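Local coordinates for protein fatty acid synthase 1, isoform A (Drosophila melanogaster, PDB 6FN6) that probably builds long-chain saturated fatty acids from acetyl-CoA and malonyl-CoA with NADPH, this chain being its modifying region of dehydratase, enoylreductase and ketoreductase, at residues Y608-F613 against E684-P689; K450-V455 against E537-S542. All coordinates share one frame; numbering follows the deposited sequence.

Overall arrangement
Two contacts of one chain show how chemistry follows place in a fold. Interaction 1 is buried and made chiefly by van der Waals contact, without hydrogen bonds between the segments: a strand, Tyr608 to Pro610, packs on the turn that follows a short helix, and all three touching residues are out of solvent. Interaction 2 lies near the surface, where one arginine and one aspartate join two loops through a salt bridge. They share no strand or helix. In sequence interaction 2 closes before interaction 1 opens, and their centres are 74 Å apart, on opposite sides of the chain's centre. Segment 537-542 belongs to the pseudo-ketoreductase domain, whereas interaction 1 probably lies in the enoylreductase part.

Interaction 1. Residues Y608-F613 against E684-P689; sequences YAPINF and EASTVP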
ATOM      1  N   TYR A 608      21.488 -24.505 -26.621  1.00 43.65           N
ATOM      2  CA  TYR A 608      21.401 -23.084 -26.316  1.00 43.24           C
ATOM      3  C   TYR A 608      20.746 -22.869 -24.958  1.00 41.58           C
ATOM      4  O   TYR A 608      19.654 -23.372 -24.702  1.00 41.29           O
ATOM      5  CB  TYR A 608      20.616 -22.358 -27.410  1.00 44.67           C
ATOM      6  CG  TYR A 608      21.384 -22.253 -28.707  1.00 46.88           C
ATOM      7  CD1 TYR A 608      21.332 -23.270 -29.650  1.00 48.96           C
ATOM      8  CD2 TYR A 608      22.177 -21.147 -28.981  1.00 50.54           C
ATOM      9  CE1 TYR A 608      22.037 -23.186 -30.829  1.00 53.56           C
ATOM     10  CE2 TYR A 608      22.886 -21.053 -30.159  1.00 54.66           C
ATOM     11  CZ  TYR A 608      22.814 -22.074 -31.080  1.00 55.93           C
ATOM     12  OH  TYR A 608      23.522 -21.985 -32.256  1.00 58.70           O
ATOM     13  N   ALA A 609      21.433 -22.137 -24.085  1.00 42.37           N
ATOM     14  CA  ALA A 609      20.913 -21.826 -22.759  1.00 41.35           C
ATOM     15  C   ALA A 609      20.927 -20.316 -22.549  1.00 45.10           C
ATOM     16  O   ALA A 609      21.997 -19.718 -22.426  1.00 46.05           O
ATOM     17  CB  ALA A 609      21.734 -22.520 -21.684  1.00 39.84           C
ATOM     18  N   PRO A 610      19.741 -19.689 -22.520  1.00 45.62           N
ATOM     19  CA  PRO A 610      19.692 -18.249 -22.245  1.00 47.13           C
ATOM     20  C   PRO A 610      19.916 -17.888 -20.782  1.00 47.77           C
ATOM     21  O   PRO A 610      19.601 -18.677 -19.890  1.00 44.32           O
ATOM     22  CB  PRO A 610      18.271 -17.858 -22.669  1.00 45.19           C
ATOM     23  CG  PRO A 610      17.812 -18.945 -23.563  1.00 43.35           C
ATOM     24  CD  PRO A 610      18.459 -20.185 -23.048  1.00 43.89           C
ATOM     25  N   ILE A 611      20.461 -16.698 -20.546  1.00 48.39           N
ATOM     26  CA  ILE A 611      20.540 -16.151 -19.201  1.00 50.71           C
ATOM     27  C   ILE A 611      19.333 -15.254 -18.965  1.00 50.27           C
ATOM     28  O   ILE A 611      18.950 -14.471 -19.837  1.00 50.53           O
ATOM     29  CB  ILE A 611      21.846 -15.368 -18.972  1.00 52.67           C
ATOM     30  CG1 ILE A 611      23.064 -16.221 -19.319  1.00 53.77           C
ATOM     31  CG2 ILE A 611      21.941 -14.895 -17.533  1.00 52.59           C
ATOM     32  CD1 ILE A 611      23.791 -15.754 -20.549  1.00 57.54           C
ATOM     33  N   ASN A 612      18.740 -15.374 -17.785  1.00 58.33           N
ATOM     34  CA  ASN A 612      17.648 -14.503 -17.385  1.00 59.54           C
ATOM     35  C   ASN A 612      18.091 -13.686 -16.178  1.00 62.51           C
ATOM     36  O   ASN A 612      19.104 -14.000 -15.556  1.00 63.91           O
ATOM     37  CB  ASN A 612      16.397 -15.318 -17.069  1.00 58.58           C
ATOM     38  CG  ASN A 612      15.714 -15.844 -18.318  1.00 57.00           C
ATOM     39  OD1 ASN A 612      14.920 -15.143 -18.946  1.00 58.05           O
ATOM     40  ND2 ASN A 612      16.021 -17.083 -18.684  1.00 54.57           N
ATOM     41  N   PHE A 613      17.344 -12.637 -15.854  1.00 55.05           N
ATOM     42  CA  PHE A 613      17.726 -11.750 -14.761  1.00 59.93           C
ATOM     43  C   PHE A 613      17.894 -12.521 -13.451  1.00 61.08           C
ATOM     44  O   PHE A 613      18.742 -12.174 -12.629  1.00 61.23           O
ATOM     45  CB  PHE A 613      16.697 -10.627 -14.591  1.00 63.60           C
ATOM     46  CG  PHE A 613      16.838  -9.516 -15.596  1.00 70.70           C
ATOM     47  CD1 PHE A 613      18.016  -8.788 -15.680  1.00 76.20           C
ATOM     48  CD2 PHE A 613      15.798  -9.196 -16.453  1.00 73.15           C
ATOM     49  CE1 PHE A 613      18.152  -7.763 -16.600  1.00 80.34           C
ATOM     50  CE2 PHE A 613      15.930  -8.171 -17.377  1.00 77.02           C
ATOM     51  CZ  PHE A 613      17.109  -7.455 -17.449  1.00 79.90           C
ATOM     52  N   GLU A 684      17.079 -19.247 -32.062  1.00 63.76           N
ATOM     53  CA  GLU A 684      15.827 -18.510 -31.996  1.00 66.81           C
ATOM     54  C   GLU A 684      14.878 -19.108 -30.961  1.00 60.86           C
ATOM     55  O   GLU A 684      14.341 -18.397 -30.112  1.00 61.15           O
ATOM     56  CB  GLU A 684      15.154 -18.503 -33.369  1.00 75.37           C
ATOM     57  CG  GLU A 684      15.793 -17.563 -34.375  1.00 82.54           C
ATOM     58  CD  GLU A 684      15.219 -17.729 -35.769  1.00 86.34           C
ATOM     59  OE1 GLU A 684      14.060 -18.177 -35.889  1.00 86.11           O
ATOM     60  OE2 GLU A 684      15.930 -17.414 -36.745  1.00 88.78           O
ATOM     61  N   ALA A 685      14.681 -20.421 -31.036  1.00 52.78           N
ATOM     62  CA  ALA A 685      13.711 -21.104 -30.188  1.00 49.66           C
ATOM     63  C   ALA A 685      14.008 -20.907 -28.702  1.00 47.93           C
ATOM     64  O   ALA A 685      13.090 -20.752 -27.893  1.00 48.86           O
ATOM     65  CB  ALA A 685      13.678 -22.586 -30.526  1.00 49.36           C
ATOM     66  N   SER A 686      15.290 -20.898 -28.351  1.00 50.17           N
ATOM     67  CA  SER A 686      15.713 -20.789 -26.958  1.00 50.36           C
ATOM     68  C   SER A 686      15.155 -19.546 -26.266  1.00 48.85           C
ATOM     69  O   SER A 686      15.069 -19.500 -25.039  1.00 48.68           O
ATOM     70  CB  SER A 686      17.243 -20.779 -26.873  1.00 53.73           C
ATOM     71  OG  SER A 686      17.792 -19.704 -27.616  1.00 55.24           O
ATOM     72  N   THR A 687      14.785 -18.541 -27.053  1.00 44.39           N
ATOM     73  CA  THR A 687      14.329 -17.265 -26.508  1.00 44.15           C
ATOM     74  C   THR A 687      12.866 -17.285 -26.060  1.00 43.65           C
ATOM     75  O   THR A 687      12.420 -16.381 -25.354  1.00 43.30           O
ATOM     76  CB  THR A 687      14.491 -16.130 -27.536  1.00 45.81           C
ATOM     77  OG1 THR A 687      13.578 -16.335 -28.620  1.00 46.91           O
ATOM     78  CG2 THR A 687      15.908 -16.090 -28.079  1.00 46.76           C
ATOM     79  N   VAL A 688      12.124 -18.311 -26.462  1.00 43.83           N
ATOM     80  CA  VAL A 688      10.665 -18.295 -26.334  1.00 43.86           C
ATOM     81  C   VAL A 688      10.120 -18.734 -24.966  1.00 42.74           C
ATOM     82  O   VAL A 688       9.307 -18.023 -24.381  1.00 42.53           O
ATOM     83  CB  VAL A 688      10.038 -19.159 -27.451  1.00 45.03           C
ATOM     84  CG1 VAL A 688       8.534 -19.317 -27.248  1.00 46.93           C
ATOM     85  CG2 VAL A 688      10.322 -18.553 -28.806  1.00 46.54           C
ATOM     86  N   PRO A 689      10.546 -19.907 -24.462  1.00 45.54           N
ATOM     87  CA  PRO A 689       9.895 -20.542 -23.306  1.00 45.03           C
ATOM     88  C   PRO A 689       9.539 -19.621 -22.135  1.00 44.45           C
ATOM     89  O   PRO A 689       8.370 -19.547 -21.762  1.00 46.87           O
ATOM     90  CB  PRO A 689      10.930 -21.571 -22.855  1.00 44.58           C
ATOM     91  CG  PRO A 689      11.657 -21.923 -24.077  1.00 45.22           C
ATOM     92  CD  PRO A 689      11.718 -20.676 -24.910  1.00 45.67           C
TER
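Ser686 meets the strand with its CB, which lies 3.8 Å from CB of Tyr608 and also 3.8 Å from CG of Pro610. The serine thus touches two residues on one side of the strand, while Ala609 between them turns its methyl away. Tyr608 contributes only the root of its side chain: CG stands anti to the carbonyl carbon (chi1 -71°), and the ring leads away from the turn. Pro610 contributes the outer corner of its ring. Its CG approaches the backbone O of Ser686 at 3.2 Å, with CD farther back at 4.0 Å. The serine OG sits 3.9 Å from CB of Tyr608, yet its stronger polar partner is the backbone O of Glu683, just upstream in the chain. Thr687 faces away from the strand; its OG1 bonds to Glu684 O at 2.7 Å, nearly in line with the carbonyl, and also to Leu866 N. Glu684 O accepts from Thr687 N too, a double grip that ties Thr687 back to Glu684. This is probably the enoylreductase part, related by sequence to zinc-binding dehydrogenases, where strand 601-611 packs on the segment between helices 682-685 and 689-702. The strand backbone pairs with Ala644 and Ile894 on neighbouring strands. With these polar groups partnered elsewhere, van der Waals packing is what joins the segments, and the serine behaves chiefly as a small carbon surface.

Interaction 2. Residues K450-V455 against E537-S542; sequences KTRKSV and EKDLIS
Arg452 and Asp539 are brought together by two different torsion patterns. In the arginine, CG lies between the backbone N and the carbonyl carbon (chi1 68°), and from there the chain runs extended to NE, carrying the guanidinium across to the other loop. Asp539 is the first residue after a helix to leave helical geometry, with positive phi, and its CG, anti to the backbone N (chi1 -159°), then carries the carboxylate to the arginine. A single oxygen accepts both bonds: Arg452 NH2 donates to Asp539 OD1 at 2.8 Å, with an N-H...O angle of 157°, and NH1 adds a weak bond to the same OD1 at 3.2 Å. OD1 sits at the guanidinium edge, in its plane, but NH2 meets it from above the carboxylate plane, the two planes being 69° apart. This is a forked, one-oxygen salt bridge and not the side-by-side pairing of two nitrogens with two oxygens. OD1 is also shared with Arg513 NE, from strand 512-517, so two positive groups converge on it and would probably favour the ionised carboxylate. Tyr485 OH bonds to NH2 as well, and Tyr483 makes a cation-pi contact with Arg452; both tyrosines come from strand 483-489, the neighbour of strand 454-457. In the pseudo-ketoreductase domain, the bridge thus links the loop leading into strand 454-457 with the loop joining helix 530-536 to strand 542-546.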
ATOM      1  N   LYS A 450      85.384 -41.765  10.134  1.00 48.54           N
ATOM      2  CA  LYS A 450      86.428 -42.411  10.919  1.00 54.51           C
ATOM      3  C   LYS A 450      86.782 -41.686  12.218  1.00 53.12           C
ATOM      4  O   LYS A 450      86.902 -42.311  13.270  1.00 53.02           O
ATOM      5  CB  LYS A 450      87.678 -42.529  10.044  1.00 60.38           C
ATOM      6  CG  LYS A 450      87.569 -43.560   8.925  1.00 64.99           C
ATOM      7  CD  LYS A 450      88.583 -43.300   7.818  1.00 69.55           C
ATOM      8  CE  LYS A 450      90.027 -43.379   8.280  1.00 74.03           C
ATOM      9  NZ  LYS A 450      90.809 -42.240   7.706  1.00 74.58           N
ATOM     10  N   THR A 451      86.957 -40.371  12.138  1.00 59.13           N
ATOM     11  CA  THR A 451      87.429 -39.591  13.282  1.00 62.28           C
ATOM     12  C   THR A 451      86.379 -39.261  14.350  1.00 58.36           C
ATOM     13  O   THR A 451      86.738 -38.909  15.470  1.00 59.38           O
ATOM     14  CB  THR A 451      88.058 -38.270  12.803  1.00 67.38           C
ATOM     15  OG1 THR A 451      87.112 -37.534  12.017  1.00 67.74           O
ATOM     16  CG2 THR A 451      89.320 -38.546  11.990  1.00 66.80           C
ATOM     17  N   ARG A 452      85.094 -39.341  14.019  1.00 58.39           N
ATOM     18  CA  ARG A 452      84.060 -39.019  15.004  1.00 56.49           C
ATOM     19  C   ARG A 452      83.402 -40.270  15.589  1.00 59.29           C
ATOM     20  O   ARG A 452      83.129 -41.237  14.880  1.00 55.45           O
ATOM     21  CB  ARG A 452      83.005 -38.097  14.396  1.00 54.72           C
ATOM     22  CG  ARG A 452      82.134 -38.716  13.329  1.00 53.33           C
ATOM     23  CD  ARG A 452      81.253 -37.644  12.713  1.00 49.80           C
ATOM     24  NE  ARG A 452      80.109 -38.198  12.002  1.00 46.33           N
ATOM     25  CZ  ARG A 452      79.118 -37.462  11.511  1.00 47.71           C
ATOM     26  NH1 ARG A 452      79.134 -36.143  11.656  1.00 49.19           N
ATOM     27  NH2 ARG A 452      78.110 -38.045  10.878  1.00 48.74           N
ATOM     28  N   LYS A 453      83.144 -40.228  16.894  1.00 67.35           N
ATOM     29  CA  LYS A 453      82.524 -41.341  17.598  1.00 70.70           C
ATOM     30  C   LYS A 453      81.065 -41.505  17.177  1.00 69.73           C
ATOM     31  O   LYS A 453      80.355 -40.521  16.954  1.00 72.99           O
ATOM     32  CB  LYS A 453      82.615 -41.122  19.113  1.00 77.41           C
ATOM     33  CG  LYS A 453      84.032 -40.841  19.611  1.00 86.44           C
ATOM     34  CD  LYS A 453      84.129 -40.790  21.134  1.00 94.23           C
ATOM     35  CE  LYS A 453      85.589 -40.672  21.585  1.00101.26           C
ATOM     36  NZ  LYS A 453      85.751 -40.679  23.071  1.00103.69           N
ATOM     37  N   SER A 454      80.619 -42.754  17.070  1.00 53.23           N
ATOM     38  CA  SER A 454      79.250 -43.036  16.654  1.00 53.98           C
ATOM     39  C   SER A 454      78.767 -44.386  17.168  1.00 58.50           C
ATOM     40  O   SER A 454      79.560 -45.295  17.407  1.00 62.15           O
ATOM     41  CB  SER A 454      79.141 -43.005  15.130  1.00 54.88           C
ATOM     42  OG  SER A 454      79.872 -44.071  14.551  1.00 58.29           O
ATOM     43  N   VAL A 455      77.456 -44.503  17.334  1.00 78.45           N
ATOM     44  CA  VAL A 455      76.832 -45.753  17.747  1.00 78.63           C
ATOM     45  C   VAL A 455      75.566 -45.938  16.909  1.00 72.49           C
ATOM     46  O   VAL A 455      75.017 -44.967  16.389  1.00 63.62           O
ATOM     47  CB  VAL A 455      76.540 -45.764  19.265  1.00 83.49           C
ATOM     48  CG1 VAL A 455      75.409 -44.794  19.613  1.00 84.45           C
ATOM     49  CG2 VAL A 455      76.227 -47.180  19.745  1.00 82.64           C
ATOM     50  N   GLU A 537      79.020 -39.722   4.228  1.00 52.00           N
ATOM     51  CA  GLU A 537      80.019 -38.661   4.313  1.00 54.23           C
ATOM     52  C   GLU A 537      79.402 -37.297   4.020  1.00 49.30           C
ATOM     53  O   GLU A 537      80.056 -36.266   4.177  1.00 52.78           O
ATOM     54  CB  GLU A 537      81.171 -38.932   3.345  1.00 58.57           C
ATOM     55  CG  GLU A 537      82.227 -39.878   3.891  1.00 60.84           C
ATOM     56  CD  GLU A 537      83.300 -40.195   2.869  1.00 60.91           C
ATOM     57  OE1 GLU A 537      84.113 -41.109   3.123  1.00 61.63           O
ATOM     58  OE2 GLU A 537      83.326 -39.534   1.808  1.00 60.42           O
ATOM     59  N   LYS A 538      78.142 -37.297   3.595  1.00 39.19           N
ATOM     60  CA  LYS A 538      77.406 -36.060   3.353  1.00 37.95           C
ATOM     61  C   LYS A 538      76.803 -35.524   4.646  1.00 37.93           C
ATOM     62  O   LYS A 538      76.537 -34.329   4.772  1.00 37.75           O
ATOM     63  CB  LYS A 538      76.301 -36.297   2.327  1.00 37.08           C
ATOM     64  CG  LYS A 538      76.791 -36.906   1.034  1.00 37.21           C
ATOM     65  CD  LYS A 538      75.695 -36.931  -0.006  1.00 36.52           C
ATOM     66  CE  LYS A 538      76.166 -37.554  -1.306  1.00 37.81           C
ATOM     67  NZ  LYS A 538      75.016 -37.842  -2.208  1.00 39.15           N
ATOM     68  N   ASP A 539      76.605 -36.422   5.606  1.00 40.61           N
ATOM     69  CA  ASP A 539      76.099 -36.060   6.923  1.00 41.75           C
ATOM     70  C   ASP A 539      74.672 -35.512   6.834  1.00 39.21           C
ATOM     71  O   ASP A 539      74.309 -34.567   7.540  1.00 37.55           O
ATOM     72  CB  ASP A 539      77.026 -35.039   7.587  1.00 43.70           C
ATOM     73  CG  ASP A 539      76.863 -34.999   9.095  1.00 45.72           C
ATOM     74  OD1 ASP A 539      76.559 -36.056   9.689  1.00 46.41           O
ATOM     75  OD2 ASP A 539      77.040 -33.912   9.684  1.00 45.24           O
ATOM     76  N   LEU A 540      73.871 -36.115   5.960  1.00 39.64           N
ATOM     77  CA  LEU A 540      72.450 -35.794   5.859  1.00 36.23           C
ATOM     78  C   LEU A 540      71.684 -36.562   6.928  1.00 38.79           C
ATOM     79  O   LEU A 540      71.990 -37.722   7.198  1.00 38.05           O
ATOM     80  CB  LEU A 540      71.912 -36.143   4.471  1.00 36.06           C
ATOM     81  CG  LEU A 540      72.639 -35.530   3.270  1.00 35.96           C
ATOM     82  CD1 LEU A 540      72.004 -36.011   1.976  1.00 35.92           C
ATOM     83  CD2 LEU A 540      72.638 -34.006   3.335  1.00 35.14           C
ATOM     84  N   ILE A 541      70.686 -35.927   7.537  1.00 42.85           N
ATOM     85  CA  ILE A 541      69.942 -36.583   8.606  1.00 43.21           C
ATOM     86  C   ILE A 541      68.995 -37.624   8.021  1.00 44.20           C
ATOM     87  O   ILE A 541      68.640 -38.593   8.692  1.00 47.72           O
ATOM     88  CB  ILE A 541      69.178 -35.565   9.481  1.00 41.71           C
ATOM     89  CG1 ILE A 541      68.096 -34.833   8.685  1.00 39.69           C
ATOM     90  CG2 ILE A 541      70.145 -34.556  10.081  1.00 45.64           C
ATOM     91  CD1 ILE A 541      67.070 -34.155   9.572  1.00 39.40           C
ATOM     92  N   SER A 542      68.592 -37.423   6.768  1.00 39.60           N
ATOM     93  CA  SER A 542      67.694 -38.354   6.094  1.00 37.52           C
ATOM     94  C   SER A 542      68.362 -39.017   4.890  1.00 36.96           C
ATOM     95  O   SER A 542      68.751 -38.344   3.937  1.00 35.74           O
ATOM     96  CB  SER A 542      66.423 -37.630   5.650  1.00 36.01           C
ATOM     97  OG  SER A 542      65.547 -38.518   4.981  1.00 37.85           O
TER